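Local coordinates for carboxylesterase (PDB 3WJ2), which probably hydrolyses carboxylic esters, as expected of a carboxylesterase with an alpha/beta-hydrolase fold from an acid-loving archaeon, at residues I58-R63 with F134-K139; K109-E114 with K142-E147; D129-F134 with G172-P177; L161-C166 with Q180-P185; L165-R170 with D235-L240. One frame throughout, in Å; residues are numbered along the deposited sequence.

Contact 1. Residues I58-R63 with F134-K139; sequences IKLDGR and FHYIAK
Tyr136 lays its ring against residues 58-60, and Ile58, Lys59 and Leu60 each meet a different part of it. With CG anti to the backbone N, the ring reaches out from the helix toward the strand. Ile58 comes over one face: its CG2 lies 3.9 Å from the centroid of the Tyr136 ring, 21° off the normal, a CH-pi contact displaced toward the rim on the CD2 side. Leu60 meets the root of the same side chain, its CD2 being 3.8 Å from Tyr136 CD1 and approaching the ring obliquely. At the far end the phenol oxygen accepts a weak hydrogen bond from the strand backbone, Lys59 N to Tyr136 OH 3.2 Å, although the N-H points nearly straight at it (164°). Replacing Tyr136 by an alanine would probably leave Lys59 N without this acceptor and open a gap beside the methyl groups of Ile58 and Leu60. A looser apolar touch joins Ile58 CD1 to Ile137 CD1 at 4.3 Å. The axes of strand 58-60 and helix 134-139 run at 115° to each other, 9.3 Å apart at closest approach. Within the chain's own sheet, strand 52-60 lies outermost beside strand 63-71; Ile58 also packs on Leu65 and Ala67 of that neighbour, while Ile137 continues to Leu80 on strand 78-82.

Contact 2. Residues K109-E114 with K142-E147; sequences KIISIE and KDFGIE
Strand 109-113 and the irregular loop 142-147 approach most closely in backbone at Lys109 and Ile146, whose CA atoms are 8.3 Å apart, so side chains must bridge the interval. The strand belongs to the central sheet of the alpha/beta-hydrolase fold, and the loop leads from helix 125-139 to strand 150-155. Lys109 and Ile111, two residues apart on the strand, both point toward the loop. Ile111 and Ile146 reach toward each other tip to tip, CD1 to CD1 3.9 Å; a longer touch joins Ile111 CD1 to Phe144 CD1 at 4.5 Å, oblique to the ring. The aliphatic part of Lys109 crosses Ile146, with its CD 4.0 Å from Ile146 CG1, and then passes the loop backbone, CE lying 3.2 Å from Phe144 O. A bend at the last torsion (chi4 44°) turns the amino group out of the otherwise extended chain. Its charge is met by a salt bridge to Asp71, and Ala75 O accepts a further hydrogen bond. A methionine in place of Lys109 would probably cost Asp71 this salt-bridge partner and break the water link to the loop. Phe144 and Ile146 also lean on Ile137 of helix 125-139. The polar link across the contact is that water, which accepts from Lys109 NZ at 2.7 Å and lies 3.1 Å from Gly145 O, to which it can donate.

Contact 3. Residues D129-F134 with G172-P177; sequences DAYDSF and GKTEMP
Phe134 and Tyr131 both carry CG anti to the backbone N (chi1 165° and 177°), which sends their rings out from helix 125-139 to two points along loop 172-177. The Phe134 ring receives Pro177 over one face: CG of the proline stands 3.8 Å from the ring centroid, 13° off the normal, a well-centred CH-pi contact. The ring's CZ also reaches the peptide link before the proline, lying 3.4 Å from Pro177 N. At the ring's edge, near its plane, Glu175 O sits 3.6 Å from Phe134 CE2, where the carbonyl faces the weakly positive rim hydrogens. That same oxygen accepts a hydrogen bond from Thr174 OG1 at 3.1 Å, with the donor above the carbonyl plane; the hydroxyl also has a weak bond to Cys169 O. Tyr131 touches the loop through its hydroxyl oxygen, which is 3.5 Å from Thr174 CG2. Loop 172-177 starts where helix 157-172 ends in a Schellman motif, Lys173 taking positive phi. Phe134 also packs on Ile150 and Val152 of strand 150-155, and Pro177 shares Val152. The arrangement is that of neighbouring helices covering a sheet in an alpha/beta-hydrolase fold, with an aromatic from one helix packed against the connection that carries the other into its next strand.

Contact 4. Residues L161-C166 with Q180-P185; sequences LAAALC and QVLFYP
Gln180 OE1 and Ala163 O are gripped by one water, which donates to both, at 2.7 Å from Gln180 OE1 and 2.9 Å from Ala163 O. The bridge joins the strand's side-chain amide to a helix carbonyl. Gln180 CG sits between the backbone N and the carbonyl carbon (chi1 56°), and the chain beyond runs extended, which carries the amide along the helix flank: OE1 is 3.7 Å from Ala163 CA. The other end of the amide is held too, NE2 donating to Pro241 O, so both polar atoms of this buried group have partners and its rotation is probably fixed. Nearer the backbone, Gln180 CB packs 3.9 Å from Cys166 SG. Leu182 supplies the purely apolar part: its CD2 lies 3.8 Å from Ala162 CB and 4.1 Å from Ala163 CB, one methyl set against both alanines. The small alanines are consistent with the close approach of the helix and strand axes, 8.3 Å, at 145° to each other. Helix 157-172 and strand 180-183 are the last two elements of a beta-alpha-beta unit that begins with strand 150-155. Ala162 and Cys166 also rest on Val152 of that strand, while Gln180 and Leu182 touch Ala243 and Met245 on strand 243-248 at the other flank.

Contact 5. Residues L165-R170 with D235-L240; sequences LCLKCR and DDFSNL
Arg170 gives NH1 and NH2 to two backbone carbonyls of loop 235-240. NH1 donates to Ser238 O at 2.7 Å, in the carbonyl plane and on a lone pair, with the oxygen lying in the guanidinium plane. NH1 and NH2 both grip Asp236 O end-on, each at 3.0 Å; they come from the same face of that carbonyl, NH1 standing well above its plane and NH2 tilted from it. NE and NH2 also hydrogen-bond just beyond the segments. Bends at chi2 and chi3 (-75° and -51°) fold the arginine back so that it can reach both oxygens. The Asp236 carboxylate is engaged differently: OD2 lies over one guanidinium face, 4.0 Å from NH1, a long salt bridge of charges alone, since no N-H points at it. Asp236 OD1 instead takes two bonds within the loop, from Ser238 OG at 2.6 Å through its syn lone pair and from Ser238 N at 2.9 Å, which closes an Asx turn. Alongside the polar network, Leu240 CD2 packs 3.7 Å from Arg170 CB, and Leu240 CD1 lies 3.9 Å from Leu167 CD2, the two leucines crossing at a slant. Leu240 continues to Leu264 of helix 254-266. The arginine thus recognises the loop largely through main-chain oxygens, whose placement the Asx turn and the type II turn from Phe237 to Leu240 help set, with Leu240 adding apolar packing.

Overall arrangement
Contact 4 is the deepest, about 7 Å from the centre of the chain to its own centre; the other four lie 16 to 19 Å out. Contacts 1, 2 and 4 are buried, 3 and 5 partly so. Contacts 1 and 3 share helix 125-139 through Phe134, and contacts 4 and 5 share helix 157-172 through Leu165 and Cys166. Arg63 of contact 1 adds salt bridges to Asp129 and Asp132 of contact 3, while contacts 1 and 2 merge where Ile137 meets Ile146 and Phe144. The chemistry differs: contact 4 pairs small apolar groups with a water-bridged amide, contacts 1 and 3 rely on aromatic faces, contact 2 combines isoleucines with a lysine, and contact 5 combines an arginine bound to carbonyl oxygens with leucine packing.

Contact 1. Residues I58-R63 with F134-K139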
# COMPACT_ATOMS: atom_id res chain seq x y z
N ILE B 58 5.99 37.53 -23.79
CA ILE B 58 7.27 37.32 -23.10
C ILE B 58 8.26 37.10 -24.22
O ILE B 58 8.25 36.08 -24.87
CB ILE B 58 7.21 35.98 -22.18
CG1 ILE B 58 6.04 36.05 -21.18
CG2 ILE B 58 8.49 35.78 -21.36
CD1 ILE B 58 5.97 37.31 -20.41
N LYS B 59 9.09 38.10 -24.43
CA LYS B 59 10.01 38.12 -25.60
C LYS B 59 11.33 37.44 -25.30
O LYS B 59 12.30 38.08 -24.91
CB LYS B 59 10.22 39.60 -26.05
CG LYS B 59 10.77 39.60 -27.45
CD LYS B 59 11.38 40.97 -27.81
CE LYS B 59 11.86 40.90 -29.27
NZ LYS B 59 12.10 39.43 -29.72
N LEU B 60 11.34 36.10 -25.36
CA LEU B 60 12.54 35.36 -25.02
C LEU B 60 13.47 35.31 -26.29
O LEU B 60 13.07 35.78 -27.37
CB LEU B 60 12.12 33.90 -24.69
CG LEU B 60 11.17 33.85 -23.47
CD1 LEU B 60 10.86 32.42 -23.17
CD2 LEU B 60 11.92 34.44 -22.24
N ASP B 61 14.65 34.77 -26.11
CA ASP B 61 15.57 34.62 -27.26
C ASP B 61 15.06 33.61 -28.27
O ASP B 61 14.86 32.43 -27.93
CB ASP B 61 17.01 34.29 -26.76
CG ASP B 61 17.61 35.43 -25.86
OD1 ASP B 61 16.97 36.58 -25.85
OD2 ASP B 61 18.66 35.14 -25.23
N GLY B 62 14.77 34.07 -29.50
CA GLY B 62 14.32 33.08 -30.49
C GLY B 62 12.85 32.74 -30.52
O GLY B 62 12.45 31.99 -31.41
N ARG B 63 12.01 33.19 -29.55
CA ARG B 63 10.61 32.87 -29.56
C ARG B 63 9.92 33.77 -28.55
O ARG B 63 10.53 34.19 -27.61
CB ARG B 63 10.36 31.35 -29.20
CG ARG B 63 10.52 30.97 -27.70
CD ARG B 63 12.02 30.86 -27.32
NE ARG B 63 12.14 30.20 -26.01
CZ ARG B 63 13.22 30.22 -25.22
NH1 ARG B 63 13.23 29.46 -24.10
NH2 ARG B 63 14.32 30.97 -25.52
N PHE B 134 10.97 32.38 -16.25
CA PHE B 134 11.16 32.74 -14.88
C PHE B 134 12.24 33.83 -14.81
O PHE B 134 12.02 34.83 -14.14
CB PHE B 134 11.53 31.47 -14.03
CG PHE B 134 12.07 31.87 -12.68
CD1 PHE B 134 11.23 32.48 -11.74
CD2 PHE B 134 13.47 31.80 -12.42
CE1 PHE B 134 11.74 32.95 -10.49
CE2 PHE B 134 13.94 32.29 -11.17
CZ PHE B 134 13.08 32.89 -10.27
N HIS B 135 13.34 33.56 -15.49
CA HIS B 135 14.43 34.56 -15.38
C HIS B 135 14.07 35.84 -16.06
O HIS B 135 14.43 36.94 -15.55
CB HIS B 135 15.75 33.95 -15.85
CG HIS B 135 16.37 33.03 -14.85
ND1 HIS B 135 16.90 33.46 -13.65
CD2 HIS B 135 16.40 31.67 -14.81
CE1 HIS B 135 17.32 32.40 -12.96
NE2 HIS B 135 17.05 31.30 -13.66
N TYR B 136 13.33 35.79 -17.15
CA TYR B 136 12.89 37.03 -17.83
C TYR B 136 12.01 37.88 -16.92
O TYR B 136 12.26 39.12 -16.77
CB TYR B 136 12.18 36.65 -19.11
CG TYR B 136 11.65 37.79 -19.98
CD1 TYR B 136 12.23 38.10 -21.18
CD2 TYR B 136 10.42 38.36 -19.66
CE1 TYR B 136 11.62 39.08 -22.01
CE2 TYR B 136 9.83 39.30 -20.47
CZ TYR B 136 10.44 39.66 -21.65
OH TYR B 136 9.78 40.61 -22.50
N ILE B 137 10.98 37.27 -16.33
CA ILE B 137 10.11 38.01 -15.45
C ILE B 137 10.81 38.47 -14.20
O ILE B 137 10.57 39.61 -13.73
CB ILE B 137 8.81 37.23 -15.16
CG1 ILE B 137 8.09 37.07 -16.50
CG2 ILE B 137 7.90 38.06 -14.21
CD1 ILE B 137 7.05 35.88 -16.53
N ALA B 138 11.70 37.68 -13.65
CA ALA B 138 12.45 38.09 -12.46
C ALA B 138 13.33 39.33 -12.78
O ALA B 138 13.41 40.28 -11.96
CB ALA B 138 13.28 37.02 -11.89
N LYS B 139 13.97 39.33 -13.95
CA LYS B 139 14.78 40.53 -14.30
C LYS B 139 13.93 41.71 -14.51
O LYS B 139 14.33 42.81 -14.13
CB LYS B 139 15.59 40.30 -15.53
CG LYS B 139 16.71 39.35 -15.31
CD LYS B 139 17.43 38.97 -16.68
CE LYS B 139 16.63 39.28 -17.99
NZ LYS B 139 17.21 38.52 -19.17

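Contact 2. Residues K109-E114 with K142-E147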
# COMPACT_ATOMS: atom_id res chain seq x y z
N LYS B 109 -0.49 37.80 -7.59
CA LYS B 109 -0.53 37.78 -9.05
C LYS B 109 -0.28 36.32 -9.51
O LYS B 109 0.69 35.67 -9.03
CB LYS B 109 0.58 38.65 -9.68
CG LYS B 109 0.24 40.20 -9.54
CD LYS B 109 1.42 40.92 -10.09
CE LYS B 109 1.16 42.49 -10.45
NZ LYS B 109 0.41 43.21 -9.40
N ILE B 110 -1.08 35.88 -10.42
CA ILE B 110 -0.81 34.58 -11.09
C ILE B 110 -0.50 34.92 -12.58
O ILE B 110 -1.35 35.55 -13.30
CB ILE B 110 -2.10 33.65 -11.02
CG1 ILE B 110 -2.52 33.38 -9.56
CG2 ILE B 110 -1.90 32.27 -11.78
CD1 ILE B 110 -1.44 32.69 -8.66
N ILE B 111 0.62 34.42 -13.09
CA ILE B 111 0.99 34.70 -14.47
C ILE B 111 1.03 33.36 -15.17
O ILE B 111 1.98 32.57 -15.01
CB ILE B 111 2.35 35.46 -14.60
CG1 ILE B 111 2.24 36.77 -13.76
CG2 ILE B 111 2.68 35.72 -16.12
CD1 ILE B 111 3.61 37.56 -13.71
N SER B 112 0.05 33.11 -16.02
CA SER B 112 -0.07 31.82 -16.70
C SER B 112 0.69 31.90 -18.00
O SER B 112 0.45 32.77 -18.88
CB SER B 112 -1.57 31.53 -16.88
OG SER B 112 -1.71 30.35 -17.68
N ILE B 113 1.71 31.03 -18.15
CA ILE B 113 2.62 31.11 -19.30
C ILE B 113 2.43 30.01 -20.30
O ILE B 113 2.32 28.82 -19.96
CB ILE B 113 4.09 31.11 -18.81
CG1 ILE B 113 4.34 32.37 -17.98
CG2 ILE B 113 5.09 31.05 -19.97
CD1 ILE B 113 5.48 32.18 -16.98
N GLU B 114 2.29 30.41 -21.56
CA GLU B 114 2.16 29.44 -22.66
C GLU B 114 3.48 28.99 -23.22
O GLU B 114 3.94 29.51 -24.28
CB GLU B 114 1.30 29.97 -23.86
CG GLU B 114 -0.07 29.57 -23.71
CD GLU B 114 -0.94 30.10 -24.86
OE1 GLU B 114 -0.46 30.63 -25.91
OE2 GLU B 114 -2.13 30.05 -24.58
N LYS B 142 9.75 44.84 -12.38
CA LYS B 142 9.08 46.12 -12.27
C LYS B 142 8.09 46.33 -13.46
O LYS B 142 7.00 46.90 -13.29
CB LYS B 142 10.11 47.23 -11.95
CG LYS B 142 10.95 47.74 -13.12
CD LYS B 142 12.46 47.81 -12.80
CE LYS B 142 13.30 47.66 -14.10
NZ LYS B 142 12.65 46.72 -15.09
N ASP B 143 8.37 45.75 -14.63
CA ASP B 143 7.47 45.90 -15.80
C ASP B 143 6.13 45.20 -15.66
O ASP B 143 5.15 45.57 -16.30
CB ASP B 143 8.14 45.45 -17.09
CG ASP B 143 9.45 46.16 -17.35
OD1 ASP B 143 9.70 47.29 -16.83
OD2 ASP B 143 10.26 45.57 -18.07
N PHE B 144 6.12 44.15 -14.84
CA PHE B 144 4.89 43.45 -14.50
C PHE B 144 4.28 43.91 -13.18
O PHE B 144 3.26 43.33 -12.74
CB PHE B 144 5.16 41.92 -14.43
CG PHE B 144 5.63 41.34 -15.75
CD1 PHE B 144 4.73 40.73 -16.64
CD2 PHE B 144 6.97 41.43 -16.11
CE1 PHE B 144 5.18 40.22 -17.84
CE2 PHE B 144 7.43 40.96 -17.28
CZ PHE B 144 6.56 40.36 -18.20
N GLY B 145 4.83 44.98 -12.60
CA GLY B 145 4.29 45.51 -11.32
C GLY B 145 4.51 44.61 -10.12
O GLY B 145 3.78 44.65 -9.13
N ILE B 146 5.59 43.83 -10.19
CA ILE B 146 5.95 42.94 -9.13
C ILE B 146 7.02 43.63 -8.33
O ILE B 146 8.14 43.79 -8.82
CB ILE B 146 6.47 41.55 -9.69
CG1 ILE B 146 5.38 40.90 -10.53
CG2 ILE B 146 7.00 40.68 -8.53
CD1 ILE B 146 5.93 39.80 -11.54
N GLU B 147 6.68 43.99 -7.10
CA GLU B 147 7.61 44.56 -6.13
C GLU B 147 8.18 43.54 -5.18
O GLU B 147 9.27 43.75 -4.62
CB GLU B 147 6.92 45.71 -5.32
CG GLU B 147 6.43 46.86 -6.23
CD GLU B 147 7.52 47.35 -7.20
OE1 GLU B 147 8.65 47.58 -6.73
OE2 GLU B 147 7.26 47.48 -8.44
O HOH W 1 0.91 45.87 -8.97

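Contact 3. Residues D129-F134 with G172-P177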
# COMPACT_ATOMS: atom_id res chain seq x y z
N ASP B 129 11.58 27.15 -22.07
CA ASP B 129 10.59 28.19 -21.96
C ASP B 129 10.27 28.51 -20.49
O ASP B 129 10.09 29.68 -20.09
CB ASP B 129 9.33 27.79 -22.71
CG ASP B 129 9.51 27.76 -24.18
OD1 ASP B 129 10.55 28.23 -24.71
OD2 ASP B 129 8.61 27.22 -24.87
N ALA B 130 10.10 27.49 -19.68
CA ALA B 130 9.82 27.64 -18.24
C ALA B 130 10.99 28.34 -17.52
O ALA B 130 10.81 29.36 -16.84
CB ALA B 130 9.40 26.24 -17.62
N TYR B 131 12.23 27.83 -17.72
CA TYR B 131 13.37 28.43 -17.07
C TYR B 131 13.66 29.83 -17.54
O TYR B 131 13.84 30.75 -16.69
CB TYR B 131 14.56 27.56 -17.39
CG TYR B 131 15.89 28.09 -16.82
CD1 TYR B 131 16.27 27.78 -15.52
CD2 TYR B 131 16.77 28.86 -17.63
CE1 TYR B 131 17.52 28.20 -15.00
CE2 TYR B 131 18.05 29.28 -17.11
CZ TYR B 131 18.37 28.95 -15.81
OH TYR B 131 19.60 29.32 -15.23
N ASP B 132 13.61 30.01 -18.86
CA ASP B 132 13.86 31.35 -19.41
C ASP B 132 12.76 32.33 -19.04
O ASP B 132 13.09 33.51 -18.74
CB ASP B 132 14.04 31.28 -20.93
CG ASP B 132 15.34 30.60 -21.33
OD1 ASP B 132 16.34 30.47 -20.54
OD2 ASP B 132 15.40 30.21 -22.51
N SER B 133 11.47 31.89 -18.97
CA SER B 133 10.43 32.87 -18.64
C SER B 133 10.56 33.32 -17.19
O SER B 133 10.27 34.45 -16.85
CB SER B 133 8.97 32.40 -18.98
OG SER B 133 8.69 31.19 -18.25
N PHE B 134 10.97 32.38 -16.25
CA PHE B 134 11.16 32.74 -14.88
C PHE B 134 12.24 33.83 -14.81
O PHE B 134 12.02 34.83 -14.14
CB PHE B 134 11.53 31.47 -14.03
CG PHE B 134 12.07 31.87 -12.68
CD1 PHE B 134 11.23 32.48 -11.74
CD2 PHE B 134 13.47 31.80 -12.42
CE1 PHE B 134 11.74 32.95 -10.49
CE2 PHE B 134 13.94 32.29 -11.17
CZ PHE B 134 13.08 32.89 -10.27
N GLY B 172 23.00 26.11 -11.66
CA GLY B 172 23.72 27.27 -12.23
C GLY B 172 24.05 28.37 -11.24
O GLY B 172 24.59 29.38 -11.69
N LYS B 173 23.66 28.22 -9.98
CA LYS B 173 23.69 29.24 -8.92
C LYS B 173 23.08 30.57 -9.30
O LYS B 173 23.69 31.69 -9.05
CB LYS B 173 25.17 29.40 -8.41
CG LYS B 173 25.69 28.09 -7.85
CD LYS B 173 27.23 28.28 -7.60
CE LYS B 173 27.82 27.12 -6.83
NZ LYS B 173 29.32 27.16 -7.02
N THR B 174 21.87 30.52 -9.90
CA THR B 174 21.25 31.69 -10.30
C THR B 174 20.15 31.99 -9.30
O THR B 174 19.98 31.27 -8.28
CB THR B 174 20.50 31.49 -11.66
OG1 THR B 174 19.46 30.48 -11.47
CG2 THR B 174 21.42 31.01 -12.76
N GLU B 175 19.49 33.11 -9.55
CA GLU B 175 18.29 33.48 -8.78
C GLU B 175 17.34 32.27 -8.75
O GLU B 175 17.17 31.56 -9.75
CB GLU B 175 17.61 34.67 -9.41
CG GLU B 175 16.53 35.21 -8.46
CD GLU B 175 15.79 36.47 -8.90
OE1 GLU B 175 16.22 37.17 -9.86
OE2 GLU B 175 14.77 36.76 -8.25
N MET B 176 16.78 31.99 -7.59
CA MET B 176 15.96 30.80 -7.51
C MET B 176 14.51 31.33 -7.20
O MET B 176 14.30 32.35 -6.52
CB MET B 176 16.57 29.85 -6.36
CG MET B 176 17.94 28.82 -6.81
SD MET B 176 17.24 27.52 -5.76
CE MET B 176 16.00 27.23 -7.03
N PRO B 177 13.47 30.63 -7.72
CA PRO B 177 12.11 30.98 -7.26
C PRO B 177 11.89 30.88 -5.75
O PRO B 177 12.62 30.10 -5.08
CB PRO B 177 11.24 29.92 -7.95
CG PRO B 177 12.06 29.46 -9.14
CD PRO B 177 13.47 29.44 -8.60

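Contact 4. Residues L161-C166 with Q180-P185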
# COMPACT_ATOMS: atom_id res chain seq x y z
N LEU B 161 7.75 21.01 -15.22
CA LEU B 161 8.58 22.16 -15.67
C LEU B 161 9.02 23.04 -14.46
O LEU B 161 10.15 23.52 -14.40
CB LEU B 161 7.78 23.08 -16.66
CG LEU B 161 7.46 22.30 -17.87
CD1 LEU B 161 6.57 23.24 -18.84
CD2 LEU B 161 8.65 21.77 -18.71
N ALA B 162 8.08 23.24 -13.48
CA ALA B 162 8.31 24.03 -12.33
C ALA B 162 9.45 23.34 -11.47
O ALA B 162 10.38 24.04 -11.10
CB ALA B 162 7.10 24.19 -11.52
N ALA B 163 9.34 22.03 -11.30
CA ALA B 163 10.33 21.33 -10.44
C ALA B 163 11.63 21.39 -11.22
O ALA B 163 12.68 21.62 -10.58
CB ALA B 163 9.92 19.90 -10.25
N ALA B 164 11.66 21.13 -12.51
CA ALA B 164 12.92 21.05 -13.28
C ALA B 164 13.63 22.38 -13.37
O ALA B 164 14.86 22.42 -13.29
CB ALA B 164 12.59 20.53 -14.64
N LEU B 165 12.87 23.47 -13.52
CA LEU B 165 13.55 24.76 -13.69
C LEU B 165 14.25 25.07 -12.36
O LEU B 165 15.34 25.67 -12.40
CB LEU B 165 12.61 25.89 -14.19
CG LEU B 165 11.65 26.47 -13.16
CD1 LEU B 165 12.29 27.65 -12.47
CD2 LEU B 165 10.43 27.03 -13.94
N CYS B 166 13.68 24.67 -11.21
CA CYS B 166 14.31 24.94 -9.89
C CYS B 166 15.63 24.21 -9.84
O CYS B 166 16.62 24.80 -9.38
CB CYS B 166 13.45 24.51 -8.74
SG CYS B 166 11.98 25.65 -8.62
N GLN B 180 8.12 26.44 -4.94
CA GLN B 180 7.68 25.60 -6.04
C GLN B 180 6.43 24.93 -5.61
O GLN B 180 6.44 24.20 -4.65
CB GLN B 180 8.82 24.63 -6.52
CG GLN B 180 9.37 23.74 -5.38
CD GLN B 180 10.45 22.81 -5.86
OE1 GLN B 180 10.32 22.23 -6.90
NE2 GLN B 180 11.56 22.67 -5.04
N VAL B 181 5.34 25.19 -6.33
CA VAL B 181 4.01 24.66 -5.88
C VAL B 181 3.66 23.60 -6.97
O VAL B 181 3.47 23.91 -8.19
CB VAL B 181 2.99 25.74 -5.95
CG1 VAL B 181 1.66 25.08 -5.48
CG2 VAL B 181 3.36 26.85 -4.99
N LEU B 182 3.69 22.33 -6.55
CA LEU B 182 3.68 21.25 -7.55
C LEU B 182 2.42 20.44 -7.38
O LEU B 182 2.30 19.60 -6.52
CB LEU B 182 4.92 20.26 -7.31
CG LEU B 182 6.25 21.05 -7.29
CD1 LEU B 182 7.41 20.04 -6.85
CD2 LEU B 182 6.62 21.76 -8.60
N PHE B 183 1.46 20.63 -8.34
CA PHE B 183 0.31 19.74 -8.29
C PHE B 183 0.57 18.57 -9.20
O PHE B 183 0.66 18.65 -10.45
CB PHE B 183 -0.96 20.53 -8.91
CG PHE B 183 -1.55 21.53 -7.98
CD1 PHE B 183 -2.55 21.16 -7.08
CD2 PHE B 183 -1.18 22.90 -8.10
CE1 PHE B 183 -3.06 22.12 -6.17
CE2 PHE B 183 -1.74 23.88 -7.20
CZ PHE B 183 -2.71 23.47 -6.28
N TYR B 184 0.73 17.40 -8.53
CA TYR B 184 0.91 16.11 -9.22
C TYR B 184 1.77 16.17 -10.52
O TYR B 184 1.34 15.78 -11.64
CB TYR B 184 -0.47 15.39 -9.44
CG TYR B 184 -1.57 16.29 -9.97
CD1 TYR B 184 -1.70 16.43 -11.33
CD2 TYR B 184 -2.39 16.96 -9.05
CE1 TYR B 184 -2.81 17.25 -11.80
CE2 TYR B 184 -3.46 17.74 -9.46
CZ TYR B 184 -3.60 17.86 -10.81
OH TYR B 184 -4.66 18.71 -11.29
N PRO B 185 3.09 16.51 -10.37
CA PRO B 185 3.95 16.56 -11.56
C PRO B 185 4.28 15.12 -12.12
O PRO B 185 4.27 14.14 -11.34
CB PRO B 185 5.30 17.06 -10.99
CG PRO B 185 5.22 16.82 -9.47
CD PRO B 185 3.69 16.97 -9.12
O HOH W 2 12.50 20.91 -7.80

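Contact 5. Residues L165-R170 with D235-L240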
# COMPACT_ATOMS: atom_id res chain seq x y z
N LEU B 165 12.87 23.47 -13.52
CA LEU B 165 13.55 24.76 -13.69
C LEU B 165 14.25 25.07 -12.36
O LEU B 165 15.34 25.67 -12.40
CB LEU B 165 12.61 25.89 -14.19
CG LEU B 165 11.65 26.47 -13.16
CD1 LEU B 165 12.29 27.65 -12.47
CD2 LEU B 165 10.43 27.03 -13.94
N CYS B 166 13.68 24.67 -11.21
CA CYS B 166 14.31 24.94 -9.89
C CYS B 166 15.63 24.21 -9.84
O CYS B 166 16.62 24.80 -9.38
CB CYS B 166 13.45 24.51 -8.74
SG CYS B 166 11.98 25.65 -8.62
N LEU B 167 15.66 22.99 -10.33
CA LEU B 167 16.92 22.21 -10.31
C LEU B 167 17.98 22.94 -11.14
O LEU B 167 19.16 23.02 -10.77
CB LEU B 167 16.72 20.84 -10.98
CG LEU B 167 16.14 19.82 -10.05
CD1 LEU B 167 15.81 18.58 -10.82
CD2 LEU B 167 17.26 19.37 -8.90
N LYS B 168 17.60 23.48 -12.30
CA LYS B 168 18.63 24.17 -13.14
C LYS B 168 19.08 25.49 -12.49
O LYS B 168 20.30 25.88 -12.57
CB LYS B 168 18.06 24.41 -14.56
CG LYS B 168 19.15 25.10 -15.45
CD LYS B 168 18.79 25.18 -16.92
CE LYS B 168 19.81 26.23 -17.59
NZ LYS B 168 19.51 26.02 -19.12
N CYS B 169 18.18 26.24 -11.85
CA CYS B 169 18.56 27.46 -11.07
C CYS B 169 19.56 27.04 -10.02
O CYS B 169 20.62 27.73 -9.90
CB CYS B 169 17.35 28.11 -10.35
SG CYS B 169 16.16 28.85 -11.52
N ARG B 170 19.34 25.89 -9.41
CA ARG B 170 20.24 25.48 -8.29
C ARG B 170 21.58 25.15 -8.90
O ARG B 170 22.68 25.66 -8.38
CB ARG B 170 19.55 24.30 -7.55
CG ARG B 170 20.20 23.87 -6.18
CD ARG B 170 21.48 23.10 -6.42
NE ARG B 170 21.38 21.97 -7.38
CZ ARG B 170 20.77 20.80 -7.14
NH1 ARG B 170 20.21 20.58 -5.94
NH2 ARG B 170 20.75 19.86 -8.07
N ASP B 235 21.01 13.96 -8.83
CA ASP B 235 21.70 13.22 -7.77
C ASP B 235 21.77 14.02 -6.45
O ASP B 235 22.24 13.49 -5.44
CB ASP B 235 23.06 12.69 -8.29
CG ASP B 235 23.92 13.77 -8.86
OD1 ASP B 235 23.80 14.94 -8.38
OD2 ASP B 235 24.74 13.45 -9.79
N ASP B 236 21.22 15.24 -6.43
CA ASP B 236 21.33 16.12 -5.30
C ASP B 236 20.07 17.01 -5.27
O ASP B 236 19.77 17.66 -6.29
CB ASP B 236 22.56 17.02 -5.49
CG ASP B 236 22.72 18.08 -4.39
OD1 ASP B 236 22.10 17.94 -3.35
OD2 ASP B 236 23.59 19.00 -4.52
N PHE B 237 19.36 17.00 -4.14
CA PHE B 237 18.21 17.90 -3.95
C PHE B 237 18.45 19.07 -3.02
O PHE B 237 17.50 19.78 -2.68
CB PHE B 237 17.02 17.04 -3.59
CG PHE B 237 16.71 16.05 -4.66
CD1 PHE B 237 16.01 16.48 -5.84
CD2 PHE B 237 17.05 14.75 -4.54
CE1 PHE B 237 15.74 15.55 -6.85
CE2 PHE B 237 16.81 13.82 -5.48
CZ PHE B 237 16.10 14.20 -6.70
N SER B 238 19.72 19.33 -2.61
CA SER B 238 20.02 20.46 -1.77
C SER B 238 19.72 21.78 -2.36
O SER B 238 19.90 21.98 -3.60
CB SER B 238 21.58 20.48 -1.52
OG SER B 238 21.96 19.22 -1.07
N ASN B 239 19.35 22.73 -1.51
CA ASN B 239 19.33 24.10 -1.85
C ASN B 239 18.29 24.41 -2.93
O ASN B 239 18.35 25.45 -3.58
CB ASN B 239 20.71 24.56 -2.30
CG ASN B 239 21.73 24.39 -1.14
OD1 ASN B 239 21.41 24.77 -0.01
ND2 ASN B 239 22.87 23.75 -1.40
N LEU B 240 17.28 23.55 -2.98
CA LEU B 240 16.07 23.89 -3.81
C LEU B 240 15.07 24.76 -3.04
O LEU B 240 15.08 24.79 -1.78
CB LEU B 240 15.40 22.58 -4.20
CG LEU B 240 16.19 21.78 -5.22
CD1 LEU B 240 15.64 20.44 -5.56
CD2 LEU B 240 16.44 22.61 -6.57